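Local coordinates for mandelate racemase/muconate lactonizing enzyme (Polaromonas sp., PDB 2OG9), which belongs to the mandelate racemase group of the enolase superfamily and probably abstracts the proton alpha to a carboxylate in its substrate, at residues A[179-184]-A[206-211]; A[214-219]-A[238-243]; A[122-127]-A[293-298]. One frame throughout, in Å; residues are numbered along the deposited sequence.

From the N terminus, the chain first passes through helix 114-133, where residues 122-127 open interaction 3. It then enters the barrel. Interaction 1 pairs strand 181-184 with the next strand, 210-213, and closes a loop that holds helix 190-204. Interaction 2 follows in series. It joins the turn after strand 210-213 to the end of strand 238-239, with helix 220-230 between them. Residues 293-298, at the start of helix 295-307, then close interaction 3. Both smaller loops nest inside this large one, and none cross. Interactions 1 and 2 share a parallel sheet and touch, whereas interaction 3 ties the N-terminal domain to the barrel.

Interaction 1 of 3, residues A[179-184]-A[206-211]; sequences GGIKLK and DAVPLM
Met211, modelled as selenomethionine, holds CG between its backbone N and carbonyl carbon (chi1 41°), and Lys182 holds CG anti to its own N (chi1 179°). These torsions set the two chains across each other at about a right angle. Lys182 CB lies 3.6 Å from Met211 CG. The Met211 chain then bends back, bringing SE to 3.7 Å from Ile181 O. Lys182, bent at its last two torsions, leads its end past Met211, and its NZ forms a salt bridge with Asp213, further along the same partner strand.

Ile181 and Leu210 lie on the other face of the sheet, where Ile181 CB meets Leu210 CD2 at 3.8 Å. Helices 163-175 and 190-204 pack on this face.

Three backbone hydrogen bonds join the strands. Ile181 N donates to Pro209 O at 3.1 Å. Met211 N returns a bond of 3.0 Å to Ile181 O. Leu183 N reaches Met211 O at 2.7 Å. Ile181 bonds Pro209 and Met211, the two residues flanking its bridge partner Leu210, which is the parallel pattern. At the start of the pairing, Pro209 brings CG and CD against Gly179 O, CD at 3.4 Å. Pro209 has no backbone N-H to give here.

Lys182, Leu183 and Lys184 fit the Lys-x-Lys pattern found at the end of this barrel strand in the mandelate racemase group. The two strands and helix 190-204 between them form a beta-alpha-beta crossover, the repeating unit of a TIM barrel.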
# COMPACT_ATOMS: atom_id res chain seq x y z
N GLY A 179 -27.43 27.93 -17.88
CA GLY A 179 -26.00 28.17 -17.76
C GLY A 179 -25.06 27.20 -18.46
O GLY A 179 -23.84 27.37 -18.39
N GLY A 180 -25.61 26.20 -19.14
CA GLY A 180 -24.78 25.24 -19.83
C GLY A 180 -25.60 24.25 -20.64
O GLY A 180 -26.81 24.13 -20.43
N ILE A 181 -24.93 23.53 -21.54
CA ILE A 181 -25.59 22.56 -22.41
C ILE A 181 -24.96 21.17 -22.32
O ILE A 181 -23.75 21.02 -22.51
CB ILE A 181 -25.52 23.01 -23.90
CG1 ILE A 181 -26.18 24.38 -24.07
CG2 ILE A 181 -26.17 21.97 -24.79
CD1 ILE A 181 -27.67 24.41 -23.76
N LYS A 182 -25.75 20.15 -22.04
CA LYS A 182 -25.22 18.79 -21.99
C LYS A 182 -25.63 18.07 -23.27
O LYS A 182 -26.82 17.98 -23.58
CB LYS A 182 -25.73 18.02 -20.77
CG LYS A 182 -25.19 16.59 -20.71
CD LYS A 182 -25.20 16.03 -19.30
CE LYS A 182 -26.60 15.71 -18.81
NZ LYS A 182 -27.09 14.39 -19.29
N LEU A 183 -24.66 17.57 -24.01
CA LEU A 183 -24.94 16.87 -25.26
C LEU A 183 -24.82 15.36 -25.10
O LEU A 183 -23.87 14.86 -24.50
CB LEU A 183 -23.98 17.33 -26.36
CG LEU A 183 -23.97 18.82 -26.72
CD1 LEU A 183 -22.87 19.08 -27.73
CD2 LEU A 183 -25.32 19.23 -27.28
N LYS A 184 -25.80 14.64 -25.65
CA LYS A 184 -25.79 13.19 -25.59
C LYS A 184 -24.85 12.66 -26.66
O LYS A 184 -24.91 13.09 -27.82
CB LYS A 184 -27.20 12.64 -25.83
CG LYS A 184 -28.20 12.97 -24.74
CD LYS A 184 -27.92 12.19 -23.46
CE LYS A 184 -29.01 12.43 -22.43
NZ LYS A 184 -30.36 12.10 -22.97
N ASP A 206 -17.38 29.76 -27.52
CA ASP A 206 -16.51 29.25 -26.47
C ASP A 206 -16.89 29.69 -25.06
O ASP A 206 -16.37 29.17 -24.08
CB ASP A 206 -15.06 29.67 -26.76
CG ASP A 206 -14.52 29.06 -28.04
OD1 ASP A 206 -15.22 29.13 -29.08
OD2 ASP A 206 -13.40 28.50 -28.01
N ALA A 207 -17.81 30.65 -24.96
CA ALA A 207 -18.24 31.16 -23.66
C ALA A 207 -19.38 30.37 -23.03
O ALA A 207 -19.72 30.60 -21.87
CB ALA A 207 -18.63 32.63 -23.79
N VAL A 208 -19.98 29.45 -23.77
CA VAL A 208 -21.07 28.65 -23.24
C VAL A 208 -20.55 27.30 -22.76
O VAL A 208 -20.05 26.50 -23.55
CB VAL A 208 -22.16 28.42 -24.31
CG1 VAL A 208 -23.33 27.65 -23.70
CG2 VAL A 208 -22.64 29.75 -24.85
N PRO A 209 -20.66 27.02 -21.45
CA PRO A 209 -20.18 25.75 -20.90
C PRO A 209 -20.84 24.57 -21.60
O PRO A 209 -22.05 24.56 -21.82
CB PRO A 209 -20.57 25.83 -19.43
CG PRO A 209 -20.50 27.32 -19.14
CD PRO A 209 -21.17 27.89 -20.37
N LEU A 210 -20.03 23.56 -21.95
CA LEU A 210 -20.54 22.37 -22.62
C LEU A 210 -20.08 21.09 -21.94
O LEU A 210 -18.93 20.97 -21.51
CB LEU A 210 -20.06 22.33 -24.08
CG LEU A 210 -20.49 23.42 -25.06
CD1 LEU A 210 -19.93 23.07 -26.44
CD2 LEU A 210 -22.01 23.53 -25.12
N MSE A 211 -20.99 20.12 -21.85
CA MSE A 211 -20.67 18.83 -21.26
C MSE A 211 -21.28 17.74 -22.13
O MSE A 211 -22.21 18.00 -22.88
CB MSE A 211 -21.20 18.70 -19.82
CG MSE A 211 -22.59 19.26 -19.56
SE MSE A 211 -22.53 21.13 -19.07
CE MSE A 211 -22.61 21.01 -17.12

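Interaction 2 of 3, residues A[214-219]-A[238-243]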
# COMPACT_ATOMS: atom_id res chain seq x y z
N ALA A 214 -22.11 10.10 -22.25
CA ALA A 214 -21.97 8.91 -23.10
C ALA A 214 -22.88 7.77 -22.69
O ALA A 214 -22.97 6.75 -23.38
CB ALA A 214 -20.52 8.45 -23.10
N ASN A 215 -23.56 7.93 -21.56
CA ASN A 215 -24.49 6.94 -21.03
C ASN A 215 -23.97 5.49 -21.04
O ASN A 215 -24.63 4.59 -21.57
CB ASN A 215 -25.81 7.01 -21.79
CG ASN A 215 -26.43 8.39 -21.76
OD1 ASN A 215 -25.90 9.33 -22.36
ND2 ASN A 215 -27.55 8.53 -21.05
N GLN A 216 -22.80 5.28 -20.45
CA GLN A 216 -22.19 3.95 -20.34
C GLN A 216 -22.06 3.22 -21.68
O GLN A 216 -22.04 1.99 -21.71
CB GLN A 216 -23.02 3.06 -19.40
CG GLN A 216 -23.36 3.68 -18.05
CD GLN A 216 -24.14 2.72 -17.15
OE1 GLN A 216 -23.62 1.68 -16.75
NE2 GLN A 216 -25.38 3.06 -16.85
N GLN A 217 -21.96 3.96 -22.78
CA GLN A 217 -21.87 3.31 -24.09
C GLN A 217 -20.48 2.91 -24.57
O GLN A 217 -20.35 2.11 -25.50
CB GLN A 217 -22.52 4.20 -25.16
CG GLN A 217 -24.02 4.37 -25.00
CD GLN A 217 -24.74 3.06 -24.81
OE1 GLN A 217 -24.90 2.58 -23.68
NE2 GLN A 217 -25.16 2.44 -25.91
N TRP A 218 -19.43 3.46 -23.96
CA TRP A 218 -18.08 3.15 -24.39
C TRP A 218 -17.36 2.06 -23.60
O TRP A 218 -17.54 1.95 -22.39
CB TRP A 218 -17.21 4.40 -24.35
CG TRP A 218 -17.67 5.54 -25.20
CD1 TRP A 218 -18.27 5.46 -26.43
CD2 TRP A 218 -17.47 6.93 -24.94
NE1 TRP A 218 -18.44 6.72 -26.95
CE2 TRP A 218 -17.96 7.64 -26.06
CE3 TRP A 218 -16.92 7.65 -23.87
CZ2 TRP A 218 -17.92 9.04 -26.14
CZ3 TRP A 218 -16.87 9.04 -23.94
CH2 TRP A 218 -17.37 9.72 -25.07
N ASP A 219 -16.54 1.27 -24.28
CA ASP A 219 -15.74 0.27 -23.57
C ASP A 219 -14.46 1.03 -23.22
O ASP A 219 -14.26 2.14 -23.72
CB ASP A 219 -15.44 -0.97 -24.45
CG ASP A 219 -14.84 -0.62 -25.80
OD1 ASP A 219 -14.03 0.33 -25.89
OD2 ASP A 219 -15.16 -1.32 -26.78
N ILE A 238 -17.17 14.89 -18.85
CA ILE A 238 -17.54 13.78 -19.72
C ILE A 238 -18.25 12.85 -18.75
O ILE A 238 -17.63 12.32 -17.82
CB ILE A 238 -16.30 13.10 -20.34
CG1 ILE A 238 -15.64 14.06 -21.34
CG2 ILE A 238 -16.72 11.78 -21.00
CD1 ILE A 238 -14.35 13.54 -21.96
N GLU A 239 -19.55 12.68 -18.95
CA GLU A 239 -20.40 11.88 -18.07
C GLU A 239 -20.61 10.43 -18.47
O GLU A 239 -20.89 10.12 -19.63
CB GLU A 239 -21.74 12.61 -17.95
CG GLU A 239 -22.75 12.03 -16.97
CD GLU A 239 -24.01 12.88 -16.91
OE1 GLU A 239 -23.89 14.11 -17.08
OE2 GLU A 239 -25.11 12.33 -16.69
N GLU A 240 -20.49 9.53 -17.49
CA GLU A 240 -20.69 8.10 -17.69
C GLU A 240 -20.03 7.53 -18.94
O GLU A 240 -20.68 6.90 -19.77
CB GLU A 240 -22.19 7.80 -17.74
CG GLU A 240 -22.89 7.85 -16.40
CD GLU A 240 -22.64 6.62 -15.56
OE1 GLU A 240 -23.60 6.12 -14.94
OE2 GLU A 240 -21.47 6.15 -15.51
N PRO A 241 -18.71 7.75 -19.10
CA PRO A 241 -18.05 7.21 -20.30
C PRO A 241 -18.04 5.68 -20.32
O PRO A 241 -18.02 5.07 -21.39
CB PRO A 241 -16.65 7.80 -20.21
CG PRO A 241 -16.43 7.91 -18.71
CD PRO A 241 -17.76 8.46 -18.24
N LEU A 242 -18.07 5.07 -19.14
CA LEU A 242 -18.03 3.61 -19.02
C LEU A 242 -19.18 3.06 -18.18
O LEU A 242 -20.01 3.81 -17.68
CB LEU A 242 -16.72 3.19 -18.35
CG LEU A 242 -15.43 3.62 -19.04
CD1 LEU A 242 -14.25 3.38 -18.10
CD2 LEU A 242 -15.26 2.84 -20.34
N ASP A 243 -19.21 1.73 -18.03
CA ASP A 243 -20.24 1.09 -17.22
C ASP A 243 -20.17 1.75 -15.84
O ASP A 243 -19.09 1.97 -15.30
CB ASP A 243 -19.96 -0.40 -17.06
CG ASP A 243 -20.94 -1.08 -16.12
OD1 ASP A 243 -22.09 -1.34 -16.53
OD2 ASP A 243 -20.56 -1.34 -14.96
O HOH W 1 -18.02 0.28 -20.29
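A type I' beta turn, Ala214 to Gln217, packs on residues 238-243, the end of the next TIM-barrel strand and the chain that leaves it. Here Glu239 lies close to Asp213 and Glu265, a carboxylate cluster like the metal site of enolase-superfamily enzymes. Ala214 N donates to Glu239 O at 2.9 Å. Gln216 N bonds Glu240 O at 2.8 Å, in the carbonyl plane.

Gln216 places CG beside its backbone N (chi1 -49°) and runs extended from there. Gln216 CG rests 3.4 Å from Leu242 O. The chain lies alongside Glu240 and points the same way, with amide and carboxylate planes 9° apart. Its OE1 accepts from Ala244 N, while Glu240 OE2 is hydrogen-bonded to Thr263 OG1, and the buried Glu240 OE1 has no partner in the model. With an alanine at Gln216, Ala244 N would probably lose this acceptor and a gap would open beside the Glu240 carboxylate.

Trp104 of a second subunit also packs on Gln216, and Arg111 of that subunit forms a salt bridge with Asp243.

Ala214 CB sits over one face of the Trp218 ring. Pro241 CB comes to the ring edge, 3.7 Å from Trp218 CE3. Leu242 CD2 approaches Trp218 O at 3.2 Å. One water closes the far end: it donates to Trp218 O at 2.7 Å and accepts from Asp243 N at 2.9 Å.

Interaction 3 of 3, residues A[122-127]-A[293-298]; sequences FDVALW and GGITPF
The Trp127 indole has Ile295 over one face and the Thr296 hydroxyl at its edge. Ile295 CG2 stands 3.6 Å from the centroid of the five-membered ring of Trp127, a CH-pi contact over the face. A second flat group, the Asp123 carboxylate, turns both oxygens to Thr296.

The contact joins helix 114-133 of the N-terminal capping domain to the first turn of helix 295-307 in the TIM barrel. This pair of domains is characteristic of the enolase superfamily.

Asp123 carries CG anti to its backbone N (chi1 -173°), which directs the carboxylate at the start of the barrel helix. Asp123 OD2 accepts from Thr296 N at 2.8 Å, on its syn side but 23° out of the carboxylate plane. OD1 of Asp123 accepts from Thr296 OG1 at 2.7 Å through its syn lone pair. Two bonds from one residue therefore fix how the carboxylate is turned. The helix N terminus would probably favour the negative charge placed there.

Gly294 is the N-cap residue and has no side chain to cap with. A CB on Gly294 would clash with Asp123 OD2 at 2.7 Å and, at these backbone angles, also with the carbonyl O of Gly293. The carboxylate comes in close to where that side chain would stand. Gly293, just before it, ends helix 289-292 in a Schellman motif, and its O accepts from Trp99 of helix 95-104.

Ile295 also packs along helix 114-133. Ile295 CD1 lies 3.6 Å from Trp127 CB and 4.2 Å from Val124 CG1. Leu138 adds to this apolar patch by packing on both Trp127 and Ile295.

Thr296 OG1 has a second role. It receives the Trp127 NE1 hydrogen at 3.2 Å, nearly in the indole plane and almost straight, with 172° at the hydrogen.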
# COMPACT_ATOMS: atom_id res chain seq x y z
N PHE A 122 -40.37 8.23 2.10
CA PHE A 122 -40.76 8.60 3.46
C PHE A 122 -39.70 9.54 4.04
O PHE A 122 -40.03 10.53 4.69
CB PHE A 122 -40.86 7.35 4.36
CG PHE A 122 -41.92 6.37 3.94
CD1 PHE A 122 -43.26 6.74 3.89
CD2 PHE A 122 -41.58 5.06 3.58
CE1 PHE A 122 -44.24 5.83 3.49
CE2 PHE A 122 -42.55 4.14 3.18
CZ PHE A 122 -43.89 4.53 3.13
N ASP A 123 -38.44 9.20 3.80
CA ASP A 123 -37.32 10.00 4.30
C ASP A 123 -37.42 11.44 3.81
O ASP A 123 -37.24 12.38 4.60
CB ASP A 123 -36.00 9.38 3.82
CG ASP A 123 -34.79 10.05 4.43
OD1 ASP A 123 -34.51 9.81 5.63
OD2 ASP A 123 -34.11 10.81 3.72
N VAL A 124 -37.70 11.63 2.53
CA VAL A 124 -37.80 12.99 2.00
C VAL A 124 -38.95 13.73 2.67
O VAL A 124 -38.83 14.90 3.04
CB VAL A 124 -38.02 12.98 0.47
CG1 VAL A 124 -38.22 14.40 -0.03
CG2 VAL A 124 -36.82 12.35 -0.22
N ALA A 125 -40.07 13.04 2.83
CA ALA A 125 -41.24 13.63 3.47
C ALA A 125 -40.90 14.07 4.89
O ALA A 125 -41.32 15.15 5.33
CB ALA A 125 -42.39 12.62 3.47
N LEU A 126 -40.14 13.26 5.62
CA LEU A 126 -39.77 13.61 7.00
C LEU A 126 -38.90 14.87 7.02
O LEU A 126 -39.05 15.73 7.90
CB LEU A 126 -39.03 12.46 7.68
CG LEU A 126 -39.89 11.24 8.05
CD1 LEU A 126 -39.02 10.11 8.59
CD2 LEU A 126 -40.91 11.66 9.09
N TRP A 127 -37.99 14.98 6.06
CA TRP A 127 -37.13 16.16 5.98
C TRP A 127 -37.96 17.39 5.63
O TRP A 127 -37.73 18.47 6.16
CB TRP A 127 -36.03 15.97 4.93
CG TRP A 127 -34.84 15.26 5.48
CD1 TRP A 127 -34.52 13.94 5.36
CD2 TRP A 127 -33.82 15.84 6.30
NE1 TRP A 127 -33.36 13.66 6.05
CE2 TRP A 127 -32.92 14.81 6.64
CE3 TRP A 127 -33.59 17.14 6.79
CZ2 TRP A 127 -31.79 15.03 7.45
CZ3 TRP A 127 -32.47 17.36 7.59
CH2 TRP A 127 -31.59 16.31 7.91
N GLY A 293 -31.93 6.29 -1.74
CA GLY A 293 -32.65 6.08 -0.50
C GLY A 293 -33.09 7.33 0.24
O GLY A 293 -33.45 7.26 1.42
N GLY A 294 -33.06 8.48 -0.44
CA GLY A 294 -33.50 9.70 0.20
C GLY A 294 -32.40 10.68 0.58
O GLY A 294 -31.23 10.51 0.23
N ILE A 295 -32.81 11.72 1.30
CA ILE A 295 -31.90 12.77 1.74
C ILE A 295 -30.89 12.28 2.77
O ILE A 295 -29.72 12.68 2.74
CB ILE A 295 -32.71 13.95 2.33
CG1 ILE A 295 -33.52 14.62 1.21
CG2 ILE A 295 -31.77 14.93 3.02
CD1 ILE A 295 -34.58 15.62 1.70
N THR A 296 -31.33 11.41 3.67
CA THR A 296 -30.46 10.89 4.71
C THR A 296 -29.21 10.21 4.12
O THR A 296 -28.09 10.58 4.48
CB THR A 296 -31.23 9.94 5.66
OG1 THR A 296 -32.14 10.71 6.47
CG2 THR A 296 -30.27 9.18 6.58
N PRO A 297 -29.38 9.23 3.22
CA PRO A 297 -28.15 8.62 2.67
C PRO A 297 -27.40 9.58 1.75
O PRO A 297 -26.17 9.53 1.65
CB PRO A 297 -28.67 7.36 1.95
CG PRO A 297 -30.13 7.65 1.69
CD PRO A 297 -30.56 8.40 2.92
N PHE A 298 -28.13 10.48 1.10
CA PHE A 298 -27.52 11.47 0.22
C PHE A 298 -26.55 12.36 1.02
O PHE A 298 -25.46 12.68 0.54
CB PHE A 298 -28.59 12.36 -0.44
CG PHE A 298 -28.04 13.38 -1.40
CD1 PHE A 298 -28.09 13.16 -2.78
CD2 PHE A 298 -27.45 14.55 -0.94
CE1 PHE A 298 -27.57 14.09 -3.67
CE2 PHE A 298 -26.92 15.48 -1.83
CZ PHE A 298 -26.98 15.25 -3.19